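Local coordinates for ORF007 (Staphylococcus phage 2638A, PDB 7AQH), which degrades the peptidoglycan of its staphylococcal host as a phage endolysin, this chain being its C-terminal SH3b cell wall-binding domain, at residues A22-T28 with Q39-K45; G32-G36 with F57-W62. All coordinates share one frame; numbering follows the deposited sequence.

Interaction 1 of 2, residues A22-T28 with Q39-K45; sequences APEGIIT and QAGVLQK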
# COMPACT_ATOMS: atom_id res chain seq x y z
N ALA A 22 4.57 -6.82 -10.09
CA ALA A 22 5.78 -7.35 -9.49
C ALA A 22 5.87 -8.85 -9.76
O ALA A 22 4.90 -9.57 -9.53
CB ALA A 22 5.81 -7.07 -7.99
N PRO A 23 7.01 -9.35 -10.24
CA PRO A 23 7.09 -10.77 -10.62
C PRO A 23 6.63 -11.73 -9.53
O PRO A 23 5.78 -12.59 -9.78
CB PRO A 23 8.57 -10.95 -10.97
CG PRO A 23 9.02 -9.58 -11.39
CD PRO A 23 8.27 -8.63 -10.52
N GLU A 24 7.17 -11.60 -8.32
CA GLU A 24 6.89 -12.50 -7.21
C GLU A 24 5.70 -12.05 -6.38
O GLU A 24 5.49 -12.56 -5.27
CB GLU A 24 8.15 -12.62 -6.34
CG GLU A 24 7.99 -13.43 -5.05
CD GLU A 24 7.82 -14.91 -5.30
OE1 GLU A 24 8.49 -15.46 -6.20
OE2 GLU A 24 7.01 -15.54 -4.58
N GLY A 25 4.89 -11.13 -6.89
CA GLY A 25 3.74 -10.66 -6.15
C GLY A 25 4.15 -9.66 -5.08
O GLY A 25 5.31 -9.31 -4.91
N ILE A 26 3.15 -9.21 -4.32
CA ILE A 26 3.35 -8.24 -3.26
C ILE A 26 2.75 -8.78 -1.97
O ILE A 26 1.64 -9.33 -1.97
CB ILE A 26 2.74 -6.87 -3.61
CG1 ILE A 26 3.19 -6.44 -5.01
CG2 ILE A 26 3.14 -5.83 -2.58
CD1 ILE A 26 2.56 -5.15 -5.47
N ILE A 27 3.49 -8.64 -0.87
CA ILE A 27 3.03 -9.09 0.44
C ILE A 27 2.14 -8.01 1.05
O ILE A 27 2.51 -6.83 1.07
CB ILE A 27 4.22 -9.42 1.35
CG1 ILE A 27 5.04 -10.57 0.76
CG2 ILE A 27 3.73 -9.77 2.75
CD1 ILE A 27 6.28 -10.91 1.56
N THR A 28 0.98 -8.42 1.55
CA THR A 28 0.03 -7.51 2.17
C THR A 28 0.05 -7.68 3.69
O THR A 28 0.41 -8.74 4.21
CB THR A 28 -1.39 -7.76 1.64
OG1 THR A 28 -1.79 -9.10 1.96
CG2 THR A 28 -1.43 -7.57 0.13
N GLN A 39 1.20 -10.44 8.39
CA GLN A 39 0.96 -10.57 6.96
C GLN A 39 -0.49 -10.96 6.68
O GLN A 39 -1.06 -11.80 7.38
CB GLN A 39 1.91 -11.61 6.36
CG GLN A 39 1.69 -11.87 4.88
CD GLN A 39 2.76 -12.76 4.28
OE1 GLN A 39 3.74 -13.10 4.94
NE2 GLN A 39 2.57 -13.16 3.03
N ALA A 40 -1.07 -10.35 5.66
CA ALA A 40 -2.46 -10.60 5.28
C ALA A 40 -2.59 -11.43 4.01
O ALA A 40 -3.72 -11.74 3.61
CB ALA A 40 -3.20 -9.27 5.10
N GLY A 41 -1.49 -11.80 3.38
CA GLY A 41 -1.50 -12.58 2.16
C GLY A 41 -0.54 -12.01 1.14
O GLY A 41 0.28 -11.14 1.44
N VAL A 42 -0.63 -12.52 -0.08
CA VAL A 42 0.24 -12.09 -1.18
C VAL A 42 -0.61 -11.88 -2.42
O VAL A 42 -1.33 -12.79 -2.84
CB VAL A 42 1.36 -13.10 -1.46
CG1 VAL A 42 2.12 -12.70 -2.72
CG2 VAL A 42 2.30 -13.21 -0.27
N LEU A 43 -0.54 -10.68 -3.00
CA LEU A 43 -1.20 -10.39 -4.26
C LEU A 43 -0.21 -10.65 -5.40
O LEU A 43 0.82 -9.98 -5.50
CB LEU A 43 -1.70 -8.94 -4.30
CG LEU A 43 -2.80 -8.65 -5.32
CD1 LEU A 43 -4.05 -9.45 -5.01
CD2 LEU A 43 -3.11 -7.16 -5.37
N GLN A 44 -0.53 -11.62 -6.25
CA GLN A 44 0.37 -12.06 -7.30
C GLN A 44 0.23 -11.20 -8.55
O GLN A 44 -0.72 -10.42 -8.70
CB GLN A 44 0.11 -13.53 -7.65
CG GLN A 44 0.06 -14.47 -6.46
CD GLN A 44 -0.32 -15.89 -6.85
OE1 GLN A 44 -1.18 -16.50 -6.22
NE2 GLN A 44 0.32 -16.41 -7.89
N LYS A 45 1.19 -11.35 -9.45
CA LYS A 45 1.16 -10.62 -10.71
C LYS A 45 -0.15 -10.89 -11.45
O LYS A 45 -0.71 -11.99 -11.39
CB LYS A 45 2.34 -11.03 -11.59
CG LYS A 45 2.45 -10.26 -12.90
CD LYS A 45 3.76 -10.55 -13.62
CE LYS A 45 3.82 -9.87 -14.97
NZ LYS A 45 4.03 -8.40 -14.85
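The antiparallel hairpin of strands 26-30 and 39-43 in the SH3b domain pairs Ile26 with Leu43 and Ile27 with Val42. Ile26 and Leu43 form the hydrogen-bonded pair. Ile26 N donates to Leu43 O at 2.7 Å, and Leu43 N returns a bond to Ile26 O at 2.8 Å.

Further along, Thr28 N meets Gly41 O at 2.8 Å in an almost straight bond, 178° at the hydrogen. Ala40 N donates to Thr28 O. The Thr28 hydroxyl is wedged between its own backbone N and carbonyl carbon (chi1 61°), which turns OG1 to Gly41 O for a weak second bond. Gln39 NE2 adds another weak bond to the same oxygen. Gly41 O is thus gripped chiefly by one backbone N-H. The methyl of Ala40 lies 3.4 Å from Thr28 OG1.

The exposed face is built by Ile27, Val42 and Gln39. Ile27 CG1 packs on Val42 CG2 at 3.9 Å. The CG2 branch of Ile27 touches Gln39 CD at 3.5 Å, the two side chains crossing at about a right angle. Gln39 CG stands anti to its backbone N (chi1 177°), and the extended chain carries the amide over to that methyl. On the other face Ile26 and Leu43 turn inward, where both touch Met75 and Val20.

Before the strand, a type I turn runs from Ala22 to Gly25. Gly25 CA comes within 3.1 Å of Leu43 O, a close backbone approach just before the pairing begins. Lys45 CB lies by Ala22 O, and Lys45 NZ bonds to Thr21 O. This is an antiparallel hairpin of the SH3b fold, with Ile26, Thr28 and Leu43 on the inner face and Ile27 and Val42 on the outer.

Interaction 2 of 2, residues G32-G36 with F57-W62; sequences GPWTG and FDGHVW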
# COMPACT_ATOMS: atom_id res chain seq x y z
N GLY A 32 -2.04 -1.86 9.54
CA GLY A 32 -1.53 -0.64 8.95
C GLY A 32 -0.42 -0.82 7.93
O GLY A 32 0.05 -1.92 7.66
N PRO A 33 0.01 0.31 7.33
CA PRO A 33 1.06 0.30 6.29
C PRO A 33 2.46 0.21 6.88
O PRO A 33 3.29 1.11 6.78
CB PRO A 33 0.82 1.63 5.58
CG PRO A 33 0.35 2.54 6.68
CD PRO A 33 -0.50 1.67 7.58
N TRP A 34 2.74 -0.93 7.52
CA TRP A 34 4.02 -1.14 8.19
C TRP A 34 4.47 -2.58 7.99
O TRP A 34 3.68 -3.51 8.17
CB TRP A 34 3.92 -0.82 9.69
CG TRP A 34 5.19 -1.10 10.43
CD1 TRP A 34 6.44 -0.66 10.10
CD2 TRP A 34 5.34 -1.88 11.61
NE1 TRP A 34 7.36 -1.12 11.01
CE2 TRP A 34 6.70 -1.87 11.95
CE3 TRP A 34 4.44 -2.58 12.43
CZ2 TRP A 34 7.20 -2.54 13.07
CZ3 TRP A 34 4.94 -3.24 13.54
CH2 TRP A 34 6.30 -3.21 13.85
N THR A 35 5.73 -2.75 7.60
CA THR A 35 6.26 -4.08 7.35
C THR A 35 6.22 -4.97 8.59
O THR A 35 6.19 -6.19 8.47
CB THR A 35 7.70 -3.98 6.84
OG1 THR A 35 7.78 -4.55 5.53
CG2 THR A 35 8.65 -4.72 7.77
N GLY A 36 6.21 -4.37 9.79
CA GLY A 36 6.19 -5.14 11.02
C GLY A 36 4.85 -5.73 11.40
O GLY A 36 4.80 -6.56 12.32
N PHE A 57 4.63 5.51 4.44
CA PHE A 57 5.12 5.14 5.75
C PHE A 57 6.08 3.96 5.60
O PHE A 57 5.98 3.19 4.64
CB PHE A 57 3.97 4.76 6.70
CG PHE A 57 4.38 4.65 8.14
CD1 PHE A 57 4.51 3.41 8.73
CD2 PHE A 57 4.65 5.78 8.89
CE1 PHE A 57 4.89 3.30 10.06
CE2 PHE A 57 5.02 5.68 10.21
CZ PHE A 57 5.15 4.43 10.80
N ASP A 58 6.99 3.84 6.56
CA ASP A 58 7.95 2.74 6.61
C ASP A 58 8.69 2.60 5.28
O ASP A 58 8.85 1.51 4.73
CB ASP A 58 7.25 1.43 6.99
CG ASP A 58 8.23 0.30 7.25
OD1 ASP A 58 9.12 0.48 8.12
OD2 ASP A 58 8.11 -0.76 6.61
N GLY A 59 9.14 3.74 4.75
CA GLY A 59 9.93 3.74 3.54
C GLY A 59 9.23 3.27 2.29
O GLY A 59 9.89 2.92 1.31
N HIS A 60 7.89 3.24 2.29
CA HIS A 60 7.14 2.78 1.14
C HIS A 60 5.87 3.61 0.98
O HIS A 60 5.41 4.26 1.92
CB HIS A 60 6.76 1.30 1.27
CG HIS A 60 7.92 0.36 1.17
ND1 HIS A 60 8.75 0.08 2.23
CD2 HIS A 60 8.39 -0.37 0.13
CE1 HIS A 60 9.68 -0.78 1.86
NE2 HIS A 60 9.49 -1.06 0.58
N VAL A 61 5.32 3.58 -0.23
CA VAL A 61 3.99 4.10 -0.52
C VAL A 61 3.02 2.94 -0.51
O VAL A 61 3.27 1.91 -1.15
CB VAL A 61 3.97 4.85 -1.86
CG1 VAL A 61 2.56 5.36 -2.15
CG2 VAL A 61 4.97 5.99 -1.86
N TRP A 62 1.91 3.10 0.20
CA TRP A 62 0.95 2.02 0.40
C TRP A 62 -0.41 2.40 -0.16
O TRP A 62 -0.75 3.58 -0.27
CB TRP A 62 0.81 1.65 1.88
CG TRP A 62 2.10 1.30 2.55
CD1 TRP A 62 3.14 2.14 2.83
CD2 TRP A 62 2.50 0.00 3.03
NE1 TRP A 62 4.15 1.45 3.46
CE2 TRP A 62 3.78 0.14 3.59
CE3 TRP A 62 1.88 -1.25 3.04
CZ2 TRP A 62 4.47 -0.94 4.15
CZ3 TRP A 62 2.57 -2.32 3.60
CH2 TRP A 62 3.84 -2.15 4.15
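Trp62 CG stands anti to its carbonyl carbon (chi1 -56°), which turns one indole face to Pro33; Asp58 CG, anti to the backbone N (chi1 -171°), carries the carboxylate to Trp34 and Thr35. The contact joins a loop of the SH3b domain, with an inverse gamma turn centred on Pro33, to the type I' turn of the hairpin of strands 53-57 and 60-66.

Pro33 CB sits over the face of the Trp62 five-membered ring, 3.5 Å from its centroid, a CH-pi contact. The Pro33 carbonyl carbon and Trp34 N continue the cover on the same indole. Tyr74 also touches both Pro33 and Trp62.

Pro33 O lies at the edge of the Phe57 ring, in its plane, 3.3 Å from CD1. Trp34 CB approaches the same ring at CE1. The Trp34 ring presents its edge to Asp58, with CD1 3.5 Å from Asp58 CG and the carboxylate turned 80° to the indole. Thr35 N bonds to Asp58 OD2 at 3.3 Å, met from above the carboxylate plane.

Within the turn, His60 ND1 donates to Asp58 O at 2.9 Å. Phe57 O takes two donors from opposite faces of its carbonyl plane: His60 N, and Trp62 NE1 at 2.8 Å.

In the fold
Both interactions lie in one SH3b domain, and their segments alternate along the sequence. Interaction 1 is a surface contact between neighbouring strands of one hairpin, held mainly by backbone bonds. Interaction 2 is partly buried and lies nearer the centre of the chain. There the loop linking those two strands packs on a different hairpin, through rings, a proline and one carboxylate bond. The centres of interactions 1 and 2 are about 14 Å apart, and the two have no direct touch beyond the adjoining sequence. Strand 72-77 lies close to both: Ile26 and Trp62 each pack on Pro76.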